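Local coordinates for acetyl-CoA hydrolase/transferase family protein (Porphyromonas gingivalis, PDB 2NVV), which probably hydrolyses acetyl-CoA or transfers its coenzyme A to another carboxylic acid, and binds zinc, at residues V406-H411 and D473-F478. Sequence-based numbering, arbitrary orientation.
Sequences VPMVAH and DCCFAF. With ZN (zinc ion), chain H.
The carbonyl O of M408, a selenomethionine, meets the edge of the F476 ring, lying near its plane at 3.6 Å from F476 CE2, and also takes a weak hydrogen bond from H479 NE2. The contact packs the loop after strand 405-406, in the C-terminal acetyl-CoA hydrolase/transferase domain, against the type I beta turn C474-A477 that leads into helix 477-484. F476 is the N-cap residue of that helix. The turn is closed by A477 N bonding to C474 O at 2.9 Å. Between the two segments themselves the contact is packing.

M408 and F476 form a Met-aromatic contact. M408 CG stands anti to the backbone N (chi1 -171°), and the chain runs extended before bending at the selenium. M408 SE then reaches F476 CZ at 3.6 Å and lies oblique to the ring, 45° off its normal. C475 fills in beside this pair, with M408 CB 4.0 Å from C475 CB. C475 and F476 of the second subunit pack here too, so the cluster is part of the dimer interface.

P407 lies over one face of the F478 ring in a CH-pi contact. P407 CD is 3.9 Å from the centroid of the F478 ring and 18° off its normal. V406 CG1 touches the same ring obliquely. L456 of helix 453-459 packs on both P407 and F478.

The loop is also held from the strand side, where E355 accepts from A410 N and D357 from V409 N. The segment 406-411 ends at a zinc ion shared between subunits: D413 of this chain and E416 and H417 of the second subunit join H411, whose ring stacks on H366. H411 NE2 binds the zinc at 2.3 Å, and two waters complete its ligands.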
ATOM      1  N   VAL A 406     -15.527   2.794  15.369  1.00  6.39           N
ATOM      2  CA  VAL A 406     -14.935   2.730  16.690  1.00  6.39           C
ATOM      3  C   VAL A 406     -13.793   3.727  16.865  1.00  6.39           C
ATOM      4  O   VAL A 406     -13.288   4.278  15.891  1.00  6.39           O
ATOM      5  CB  VAL A 406     -14.392   1.310  16.927  1.00  6.39           C
ATOM      6  CG1 VAL A 406     -15.527   0.297  16.877  1.00  6.39           C
ATOM      7  CG2 VAL A 406     -13.357   0.982  15.863  1.00  6.39           C
ATOM      8  N   PRO A 407     -13.375   3.977  18.116  1.00  6.39           N
ATOM      9  CA  PRO A 407     -12.277   4.916  18.376  1.00  6.39           C
ATOM     10  C   PRO A 407     -11.021   4.503  17.609  1.00  6.39           C
ATOM     11  O   PRO A 407     -10.375   5.333  16.967  1.00  6.39           O
ATOM     12  CB  PRO A 407     -12.090   4.815  19.888  1.00  6.39           C
ATOM     13  CG  PRO A 407     -13.488   4.527  20.376  1.00  6.39           C
ATOM     14  CD  PRO A 407     -13.986   3.513  19.376  1.00  6.39           C
HETATM   15  N   MSE A 408     -10.683   3.217  17.693  1.00  6.42           N
HETATM   16  CA  MSE A 408      -9.532   2.649  16.995  1.00  6.39           C
HETATM   17  C   MSE A 408      -9.910   1.256  16.518  1.00  6.39           C
HETATM   18  O   MSE A 408     -10.548   0.509  17.255  1.00  6.39           O
HETATM   19  CB  MSE A 408      -8.323   2.543  17.921  1.00  7.21           C
HETATM   20  CG  MSE A 408      -7.043   2.154  17.196  1.00 10.89           C
HETATM   21 SE   MSE A 408      -5.567   1.637  18.367  1.00 21.19          SE
HETATM   22  CE  MSE A 408      -4.791   3.377  18.754  1.00 15.14           C
ATOM     23  N   VAL A 409      -9.537   0.912  15.282  1.00  6.63           N
ATOM     24  CA  VAL A 409      -9.852  -0.416  14.752  1.00  6.74           C
ATOM     25  C   VAL A 409      -8.985  -1.471  15.459  1.00  6.39           C
ATOM     26  O   VAL A 409      -7.780  -1.278  15.637  1.00  6.39           O
ATOM     27  CB  VAL A 409      -9.634  -0.509  13.202  1.00  6.39           C
ATOM     28  CG1 VAL A 409     -10.691   0.292  12.470  1.00  6.39           C
ATOM     29  CG2 VAL A 409      -8.263  -0.020  12.828  1.00  6.79           C
ATOM     30  N   ALA A 410      -9.617  -2.576  15.860  1.00  6.49           N
ATOM     31  CA  ALA A 410      -8.937  -3.667  16.548  1.00  7.01           C
ATOM     32  C   ALA A 410      -7.905  -4.361  15.663  1.00  6.39           C
ATOM     33  O   ALA A 410      -7.118  -5.177  16.141  1.00  6.39           O
ATOM     34  CB  ALA A 410      -9.953  -4.677  17.053  1.00  6.39           C
ATOM     35  N   HIS A 411      -7.919  -4.033  14.375  1.00  6.54           N
ATOM     36  CA  HIS A 411      -6.984  -4.608  13.417  1.00  6.75           C
ATOM     37  C   HIS A 411      -6.893  -3.673  12.228  1.00  6.39           C
ATOM     38  O   HIS A 411      -7.906  -3.367  11.608  1.00  6.74           O
ATOM     39  CB  HIS A 411      -7.466  -5.975  12.935  1.00  6.39           C
ATOM     40  CG  HIS A 411      -6.490  -6.669  12.041  1.00  6.39           C
ATOM     41  ND1 HIS A 411      -5.334  -7.251  12.515  1.00  6.39           N
ATOM     42  CD2 HIS A 411      -6.475  -6.842  10.698  1.00  6.99           C
ATOM     43  CE1 HIS A 411      -4.649  -7.753  11.503  1.00  6.39           C
ATOM     44  NE2 HIS A 411      -5.319  -7.518  10.390  1.00  6.39           N
ATOM     45  N   ASP A 473      -5.536   4.453  26.898  1.00  7.85           N
ATOM     46  CA  ASP A 473      -6.152   3.864  28.087  1.00  8.50           C
ATOM     47  C   ASP A 473      -7.537   3.297  27.823  1.00  9.52           C
ATOM     48  O   ASP A 473      -7.980   2.405  28.551  1.00  9.28           O
ATOM     49  CB  ASP A 473      -6.283   4.883  29.214  1.00  9.88           C
ATOM     50  CG  ASP A 473      -4.968   5.188  29.888  1.00 11.71           C
ATOM     51  OD1 ASP A 473      -4.081   4.305  29.901  1.00 12.26           O
ATOM     52  OD2 ASP A 473      -4.832   6.307  30.426  1.00 13.27           O
ATOM     53  N   CYS A 474      -8.208   3.801  26.783  1.00  8.87           N
ATOM     54  CA  CYS A 474      -9.568   3.364  26.463  1.00  8.34           C
ATOM     55  C   CYS A 474      -9.965   3.316  24.983  1.00  8.18           C
ATOM     56  O   CYS A 474     -11.154   3.213  24.670  1.00  7.83           O
ATOM     57  CB  CYS A 474     -10.566   4.253  27.216  1.00  8.69           C
ATOM     58  SG  CYS A 474     -10.342   6.046  26.972  1.00 10.53           S
ATOM     59  N   CYS A 475      -8.996   3.383  24.072  1.00  7.95           N
ATOM     60  CA  CYS A 475      -9.315   3.343  22.634  1.00  6.79           C
ATOM     61  C   CYS A 475     -10.096   2.095  22.214  1.00  6.39           C
ATOM     62  O   CYS A 475     -10.761   2.100  21.178  1.00  6.56           O
ATOM     63  CB  CYS A 475      -8.035   3.442  21.792  1.00  6.78           C
ATOM     64  SG  CYS A 475      -6.785   2.199  22.154  1.00  6.39           S
ATOM     65  N   PHE A 476     -10.024   1.038  23.020  1.00  6.39           N
ATOM     66  CA  PHE A 476     -10.723  -0.210  22.718  1.00  6.39           C
ATOM     67  C   PHE A 476     -11.915  -0.471  23.622  1.00  6.43           C
ATOM     68  O   PHE A 476     -12.409  -1.598  23.700  1.00  6.39           O
ATOM     69  CB  PHE A 476      -9.759  -1.392  22.802  1.00  6.60           C
ATOM     70  CG  PHE A 476      -8.745  -1.430  21.687  1.00  6.39           C
ATOM     71  CD1 PHE A 476      -7.408  -1.725  21.949  1.00  6.39           C
ATOM     72  CD2 PHE A 476      -9.131  -1.180  20.377  1.00  6.39           C
ATOM     73  CE1 PHE A 476      -6.478  -1.770  20.919  1.00  7.39           C
ATOM     74  CE2 PHE A 476      -8.203  -1.226  19.343  1.00  6.39           C
ATOM     75  CZ  PHE A 476      -6.875  -1.521  19.614  1.00  7.10           C
ATOM     76  N   ALA A 477     -12.388   0.571  24.294  1.00  6.94           N
ATOM     77  CA  ALA A 477     -13.534   0.454  25.187  1.00  6.55           C
ATOM     78  C   ALA A 477     -14.778  -0.083  24.476  1.00  6.39           C
ATOM     79  O   ALA A 477     -15.545  -0.846  25.055  1.00  6.39           O
ATOM     80  CB  ALA A 477     -13.833   1.805  25.798  1.00  6.39           C
ATOM     81  N   PHE A 478     -14.990   0.329  23.233  1.00  6.39           N
ATOM     82  CA  PHE A 478     -16.140  -0.135  22.463  1.00  6.39           C
ATOM     83  C   PHE A 478     -16.134  -1.663  22.341  1.00  6.43           C
ATOM     84  O   PHE A 478     -17.136  -2.323  22.605  1.00  6.39           O
ATOM     85  CB  PHE A 478     -16.121   0.499  21.067  1.00  6.39           C
ATOM     86  CG  PHE A 478     -16.839   1.818  20.990  1.00  6.39           C
ATOM     87  CD1 PHE A 478     -16.709   2.759  22.005  1.00  6.92           C
ATOM     88  CD2 PHE A 478     -17.647   2.121  19.901  1.00  6.39           C
ATOM     89  CE1 PHE A 478     -17.375   3.987  21.939  1.00  6.39           C
ATOM     90  CE2 PHE A 478     -18.317   3.345  19.828  1.00  7.08           C
ATOM     91  CZ  PHE A 478     -18.177   4.279  20.853  1.00  7.04           C
TER
HETATM   92 ZN    ZN H 507      -4.210  -7.767   8.357  1.00 20.56          ZN
HETATM   93  O   HOH W   1      -2.987  -5.965   8.305  1.00 21.26           O
HETATM   94  O   HOH W   2      -5.712  -9.613   8.122  1.00 28.46           O